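PDB 6ZJK: ribonucleoside-diphosphate reductase subunit beta from Clostridium botulinum, which supplies, as the di-iron R2 subunit of a class I ribonucleotide reductase, the metal site that probably generates the radical needed to reduce ribonucleotides to deoxyribonucleotides. Local coordinates for residues A[26-40]-A[44-56]. Residues are numbered along the deposited sequence; the frame is centred on the assembly and turned at random.
Sequences KMIFNEKGQRGTESM and NTTNLREWNRIKY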
loop_
_atom_site.group_PDB
_atom_site.type_symbol
_atom_site.label_atom_id
_atom_site.label_comp_id
_atom_site.label_asym_id
_atom_site.label_seq_id
_atom_site.Cartn_x
_atom_site.Cartn_y
_atom_site.Cartn_z
ATOM N N LYS A 26 -17.434 -0.304 1.848
ATOM C CA LYS A 26 -17.648 -1.152 0.753
ATOM C C LYS A 26 -17.413 -2.644 1.010
ATOM O O LYS A 26 -16.733 -3.025 1.939
ATOM C CB LYS A 26 -16.864 -0.576 -0.419
ATOM C CG LYS A 26 -15.370 -0.560 -0.376
ATOM C CD LYS A 26 -14.820 0.159 -1.587
ATOM C CE LYS A 26 -13.522 0.875 -1.298
ATOM N NZ LYS A 26 -12.362 0.415 -2.067
ATOM N N MET A 27 -18.004 -3.509 0.184
ATOM C CA MET A 27 -17.725 -4.936 0.241
ATOM C C MET A 27 -16.339 -5.252 -0.312
ATOM O O MET A 27 -15.675 -4.425 -0.942
ATOM C CB MET A 27 -18.768 -5.736 -0.540
ATOM C CG MET A 27 -20.153 -5.690 0.035
ATOM S SD MET A 27 -21.309 -6.603 -0.990
ATOM C CE MET A 27 -22.003 -5.242 -1.917
ATOM N N ILE A 28 -15.895 -6.478 -0.033
ATOM C CA ILE A 28 -14.651 -6.971 -0.612
ATOM C C ILE A 28 -14.819 -7.158 -2.120
ATOM O O ILE A 28 -14.017 -6.665 -2.919
ATOM C CB ILE A 28 -14.240 -8.288 0.072
ATOM C CG1 ILE A 28 -13.857 -8.057 1.535
ATOM C CG2 ILE A 28 -13.077 -8.910 -0.663
ATOM C CD1 ILE A 28 -12.695 -7.104 1.743
ATOM N N PHE A 29 -15.897 -7.831 -2.529
ATOM C CA PHE A 29 -16.254 -8.004 -3.933
ATOM C C PHE A 29 -17.770 -7.897 -4.032
ATOM O O PHE A 29 -18.486 -8.473 -3.212
ATOM C CB PHE A 29 -15.762 -9.356 -4.483
ATOM C CG PHE A 29 -16.306 -9.702 -5.854
ATOM C CD1 PHE A 29 -15.845 -9.038 -6.985
ATOM C CD2 PHE A 29 -17.265 -10.691 -6.011
ATOM C CE1 PHE A 29 -16.342 -9.344 -8.242
ATOM C CE2 PHE A 29 -17.764 -11.013 -7.276
ATOM C CZ PHE A 29 -17.298 -10.337 -8.388
ATOM N N ASN A 30 -18.256 -7.105 -4.980
ATOM C CA ASN A 30 -19.687 -6.860 -5.134
ATOM C C ASN A 30 -20.123 -7.366 -6.505
ATOM O O ASN A 30 -19.993 -6.644 -7.501
ATOM C CB ASN A 30 -19.999 -5.375 -4.960
ATOM C CG ASN A 30 -21.455 -5.042 -5.251
ATOM O OD1 ASN A 30 -22.333 -5.912 -5.237
ATOM N ND2 ASN A 30 -21.712 -3.781 -5.514
ATOM N N GLU A 31 -20.664 -8.570 -6.532
ATOM C CA GLU A 31 -21.115 -9.220 -7.740
ATOM C C GLU A 31 -22.165 -8.438 -8.508
ATOM O O GLU A 31 -22.255 -8.601 -9.657
ATOM C CB GLU A 31 -21.576 -10.663 -7.494
ATOM C CG GLU A 31 -22.888 -10.818 -6.761
ATOM C CD GLU A 31 -23.335 -12.250 -6.528
ATOM O OE1 GLU A 31 -23.376 -13.035 -7.450
ATOM O OE2 GLU A 31 -23.680 -12.585 -5.392
ATOM N N LYS A 32 -22.928 -7.594 -7.848
ATOM C CA LYS A 32 -23.952 -6.812 -8.525
ATOM C C LYS A 32 -23.477 -5.431 -8.964
ATOM O O LYS A 32 -24.286 -4.661 -9.489
ATOM C CB LYS A 32 -25.192 -6.686 -7.635
ATOM C CG LYS A 32 -25.743 -8.046 -7.198
ATOM C CD LYS A 32 -25.861 -9.009 -8.387
ATOM C CE LYS A 32 -26.653 -10.277 -8.050
ATOM N NZ LYS A 32 -26.919 -11.144 -9.251
ATOM N N GLY A 33 -22.181 -5.131 -8.862
ATOM C CA GLY A 33 -21.676 -3.855 -9.341
ATOM C C GLY A 33 -21.692 -3.765 -10.865
ATOM O O GLY A 33 -21.863 -4.757 -11.572
ATOM N N GLN A 34 -21.539 -2.544 -11.381
ATOM C CA GLN A 34 -21.490 -2.310 -12.820
ATOM C C GLN A 34 -20.052 -2.240 -13.327
ATOM O O GLN A 34 -19.096 -2.131 -12.561
ATOM C CB GLN A 34 -22.194 -1.008 -13.211
ATOM C CG GLN A 34 -21.684 0.244 -12.482
ATOM C CD GLN A 34 -22.341 1.524 -13.006
ATOM O OE1 GLN A 34 -23.493 1.844 -12.672
ATOM N NE2 GLN A 34 -21.574 2.297 -13.783
ATOM N N ARG A 35 -19.920 -2.333 -14.651
ATOM C CA ARG A 35 -18.610 -2.169 -15.261
ATOM C C ARG A 35 -18.243 -0.689 -15.234
ATOM O O ARG A 35 -19.071 0.173 -15.565
ATOM C CB ARG A 35 -18.642 -2.662 -16.711
ATOM C CG ARG A 35 -19.523 -3.875 -16.962
ATOM C CD ARG A 35 -19.427 -4.257 -18.453
ATOM N NE ARG A 35 -20.046 -5.533 -18.820
ATOM C CZ ARG A 35 -21.341 -5.779 -18.649
ATOM N NH1 ARG A 35 -21.873 -6.944 -19.017
ATOM N NH2 ARG A 35 -22.106 -4.856 -18.086
ATOM N N GLY A 36 -16.967 -0.432 -14.939
ATOM C CA GLY A 36 -16.448 0.915 -14.913
ATOM C C GLY A 36 -16.694 1.605 -13.581
ATOM O O GLY A 36 -17.097 1.005 -12.591
ATOM N N THR A 37 -16.490 2.907 -13.580
ATOM C CA THR A 37 -16.591 3.701 -12.359
ATOM C C THR A 37 -17.765 4.661 -12.480
ATOM O O THR A 37 -17.929 5.321 -13.514
ATOM C CB THR A 37 -15.276 4.439 -12.081
ATOM O OG1 THR A 37 -14.301 3.490 -11.621
ATOM C CG2 THR A 37 -15.442 5.535 -11.010
ATOM N N GLU A 38 -18.613 4.681 -11.452
ATOM C CA GLU A 38 -19.809 5.522 -11.423
ATOM C C GLU A 38 -19.583 6.835 -10.683
ATOM O O GLU A 38 -19.948 7.897 -11.190
ATOM C CB GLU A 38 -20.979 4.769 -10.768
ATOM C CG GLU A 38 -22.183 5.672 -10.529
ATOM C CD GLU A 38 -23.397 4.969 -9.926
ATOM O OE1 GLU A 38 -23.226 3.972 -9.175
ATOM O OE2 GLU A 38 -24.525 5.456 -10.181
ATOM N N SER A 39 -18.977 6.794 -9.492
ATOM C CA SER A 39 -18.727 8.011 -8.723
ATOM C C SER A 39 -17.616 7.752 -7.710
ATOM O O SER A 39 -17.194 6.612 -7.499
ATOM C CB SER A 39 -19.994 8.500 -8.016
ATOM O OG SER A 39 -20.499 7.477 -7.175
ATOM N N MET A 40 -17.171 8.818 -7.051
ATOM C CA MET A 40 -16.101 8.796 -6.051
ATOM C C MET A 40 -16.486 8.074 -4.791
ATOM O O MET A 40 -15.757 7.327 -4.270
ATOM C CB MET A 40 -15.586 10.194 -5.730
ATOM C CG MET A 40 -14.251 10.260 -5.017
ATOM S SD MET A 40 -12.837 9.771 -5.924
ATOM C CE MET A 40 -12.687 11.054 -7.097
ATOM N N ASN A 44 -21.888 2.188 -7.383
ATOM C CA ASN A 44 -22.145 0.747 -7.493
ATOM C C ASN A 44 -20.974 0.104 -8.232
ATOM O O ASN A 44 -21.039 -0.182 -9.429
ATOM C CB ASN A 44 -23.465 0.495 -8.227
ATOM C CG ASN A 44 -23.866 -0.983 -8.252
ATOM O OD1 ASN A 44 -23.492 -1.753 -7.372
ATOM N ND2 ASN A 44 -24.620 -1.379 -9.274
ATOM N N THR A 45 -19.913 -0.200 -7.481
ATOM C CA THR A 45 -18.669 -0.720 -8.041
ATOM C C THR A 45 -18.485 -2.181 -7.653
ATOM O O THR A 45 -19.002 -2.638 -6.631
ATOM C CB THR A 45 -17.452 0.081 -7.543
ATOM O OG1 THR A 45 -16.237 -0.469 -8.088
ATOM C CG2 THR A 45 -17.366 0.024 -6.021
ATOM N N THR A 46 -17.758 -2.917 -8.499
ATOM C CA THR A 46 -17.355 -4.281 -8.170
ATOM C C THR A 46 -16.067 -4.347 -7.353
ATOM O O THR A 46 -15.829 -5.370 -6.704
ATOM C CB THR A 46 -17.145 -5.119 -9.434
ATOM O OG1 THR A 46 -16.004 -4.606 -10.134
ATOM C CG2 THR A 46 -18.393 -5.052 -10.357
ATOM N N ASN A 47 -15.229 -3.298 -7.406
ATOM C CA ASN A 47 -13.854 -3.204 -6.874
ATOM C C ASN A 47 -12.828 -3.903 -7.756
ATOM O O ASN A 47 -11.679 -4.030 -7.333
ATOM C CB ASN A 47 -13.679 -3.748 -5.453
ATOM C CG ASN A 47 -14.541 -3.041 -4.448
ATOM O OD1 ASN A 47 -14.833 -1.860 -4.591
ATOM N ND2 ASN A 47 -14.974 -3.767 -3.422
ATOM N N LEU A 48 -13.182 -4.317 -8.950
ATOM C CA LEU A 48 -12.205 -4.921 -9.801
ATOM C C LEU A 48 -11.332 -3.882 -10.451
ATOM O O LEU A 48 -11.779 -2.851 -10.797
ATOM C CB LEU A 48 -12.863 -5.783 -10.859
ATOM C CG LEU A 48 -13.619 -7.029 -10.415
ATOM C CD1 LEU A 48 -14.530 -7.469 -11.524
ATOM C CD2 LEU A 48 -12.670 -8.164 -10.091
ATOM N N ARG A 49 -10.086 -4.201 -10.662
ATOM C CA ARG A 49 -9.165 -3.294 -11.250
ATOM C C ARG A 49 -9.140 -3.487 -12.747
ATOM O O ARG A 49 -8.594 -4.421 -13.256
ATOM C CB ARG A 49 -7.773 -3.508 -10.671
ATOM C CG ARG A 49 -7.391 -2.728 -9.433
ATOM C CD ARG A 49 -8.299 -2.923 -8.265
ATOM N NE ARG A 49 -7.854 -2.207 -7.097
ATOM C CZ ARG A 49 -8.579 -2.029 -6.022
ATOM N NH1 ARG A 49 -9.764 -2.519 -5.954
ATOM N NH2 ARG A 49 -8.131 -1.353 -5.012
ATOM N N GLU A 50 -9.780 -2.577 -13.436
ATOM C CA GLU A 50 -9.856 -2.599 -14.871
ATOM C C GLU A 50 -9.411 -1.250 -15.373
ATOM O O GLU A 50 -10.170 -0.393 -15.628
ATOM C CB GLU A 50 -11.269 -2.960 -15.312
ATOM C CG GLU A 50 -11.718 -4.287 -14.779
ATOM C CD GLU A 50 -13.138 -4.684 -15.032
ATOM O OE1 GLU A 50 -14.002 -3.887 -15.328
ATOM O OE2 GLU A 50 -13.369 -5.842 -14.875
ATOM N N TRP A 51 -8.145 -1.096 -15.631
ATOM C CA TRP A 51 -7.611 0.173 -16.038
ATOM C C TRP A 51 -8.067 0.785 -17.367
ATOM O O TRP A 51 -7.783 1.914 -17.626
ATOM C CB TRP A 51 -6.094 0.170 -15.957
ATOM C CG TRP A 51 -5.594 0.297 -14.575
ATOM C CD1 TRP A 51 -5.305 -0.696 -13.742
ATOM C CD2 TRP A 51 -5.357 1.495 -13.859
ATOM N NE1 TRP A 51 -4.902 -0.223 -12.561
ATOM C CE2 TRP A 51 -4.920 1.132 -12.598
ATOM C CE3 TRP A 51 -5.476 2.835 -14.162
ATOM C CZ2 TRP A 51 -4.624 2.049 -11.638
ATOM C CZ3 TRP A 51 -5.163 3.739 -13.211
ATOM C CH2 TRP A 51 -4.735 3.345 -11.963
ATOM N N ASN A 52 -8.731 0.034 -18.222
ATOM C CA ASN A 52 -9.169 0.559 -19.466
ATOM C C ASN A 52 -10.619 0.887 -19.456
ATOM O O ASN A 52 -11.157 1.120 -20.447
ATOM C CB ASN A 52 -8.807 -0.366 -20.593
ATOM C CG ASN A 52 -7.334 -0.421 -20.841
ATOM O OD1 ASN A 52 -6.655 -1.264 -20.339
ATOM N ND2 ASN A 52 -6.855 0.448 -21.658
ATOM N N ARG A 53 -11.222 0.894 -18.305
ATOM C CA ARG A 53 -12.579 1.260 -18.126
ATOM C C ARG A 53 -12.684 2.181 -16.938
ATOM O O ARG A 53 -13.372 1.900 -16.038
ATOM C CB ARG A 53 -13.466 0.044 -17.906
ATOM C CG ARG A 53 -13.510 -0.894 -19.087
ATOM C CD ARG A 53 -14.805 -1.666 -19.231
ATOM N NE ARG A 53 -14.948 -2.796 -18.340
ATOM C CZ ARG A 53 -15.612 -3.910 -18.629
ATOM N NH1 ARG A 53 -16.193 -4.051 -19.794
ATOM N NH2 ARG A 53 -15.698 -4.870 -17.761
ATOM N N ILE A 54 -12.012 3.305 -16.942
ATOM C CA ILE A 54 -12.076 4.210 -15.803
ATOM C C ILE A 54 -12.806 5.518 -16.092
ATOM O O ILE A 54 -12.898 5.897 -17.181
ATOM C CB ILE A 54 -10.659 4.559 -15.299
ATOM C CG1 ILE A 54 -9.818 5.090 -16.419
ATOM C CG2 ILE A 54 -9.964 3.337 -14.804
ATOM C CD1 ILE A 54 -8.483 5.569 -15.993
ATOM N N LYS A 55 -13.292 6.199 -15.083
ATOM C CA LYS A 55 -13.967 7.477 -15.252
ATOM C C LYS A 55 -13.000 8.658 -15.132
ATOM O O LYS A 55 -13.112 9.624 -15.893
ATOM C CB LYS A 55 -15.099 7.608 -14.229
ATOM C CG LYS A 55 -15.728 9.001 -14.139
ATOM C CD LYS A 55 -16.841 9.021 -13.087
ATOM C CE LYS A 55 -17.620 10.330 -13.063
ATOM N NZ LYS A 55 -18.584 10.506 -14.208
ATOM N N TYR A 56 -12.045 8.607 -14.195
ATOM C CA TYR A 56 -11.155 9.751 -13.947
ATOM C C TYR A 56 -9.887 9.563 -14.770
ATOM O O TYR A 56 -8.926 8.912 -14.342
ATOM C CB TYR A 56 -10.871 9.906 -12.452
ATOM C CG TYR A 56 -12.155 10.044 -11.671
ATOM C CD1 TYR A 56 -12.965 11.152 -11.846
ATOM C CD2 TYR A 56 -12.594 9.032 -10.825
ATOM C CE1 TYR A 56 -14.153 11.280 -11.179
ATOM C CE2 TYR A 56 -13.794 9.143 -10.155
ATOM C CZ TYR A 56 -14.573 10.269 -10.342
ATOM O OH TYR A 56 -15.775 10.401 -9.679
HETATM O O HOH W 1 -14.288 1.328 -9.835
HETATM O O HOH W 2 -20.608 8.317 -14.011
#
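Asn30 and Asn44 carry much of the polar bonding. Asn30 ND2 donates to Thr45 O at 3.1 Å, its amide swung across to the other segment by a chi1 of 174° that sets CG anti to N, and a weak bond joins the same ND2 to Asn44 OD1; the two amide planes are turned 47° apart. Asn30 OD1 meanwhile receives Lys32 N in an Asx turn. Asn44 is also held through its backbone: Gln34 N donates nearly straight to Asn44 O, and Asn44 N meets Glu38 OE1 at 2.9 Å, almost along the carboxylate C-O bond. Asn47 ND2 reaches Ile28 O at 3.1 Å, lying above that carbonyl's plane. A water joins the two segments, donating to Thr37 OG1 and bonded to Thr45 OG1; Glu125 also binds Thr37 OG1.

Both segments belong to the irregular N-terminal arm that precedes helix 58-68 in this helical, ferritin-like R2 fold, and the arm folds back on itself at the dimer interface.

The aliphatic part of Arg35 packs over one face of the Arg53 guanidinium, with CB 3.7 Å above its centre. The two guanidinium planes are nearly perpendicular, and Asp162 of the second subunit bridges to both arginines, probably offsetting their like charges; Glu50 OE1 adds an in-plane partner for Arg53.

The apolar packing centres on Tyr56: Met40 CE lies over one face of its ring, 4.1 Å from the centroid, a CH-pi contact, while Lys55 CG covers the opposite face.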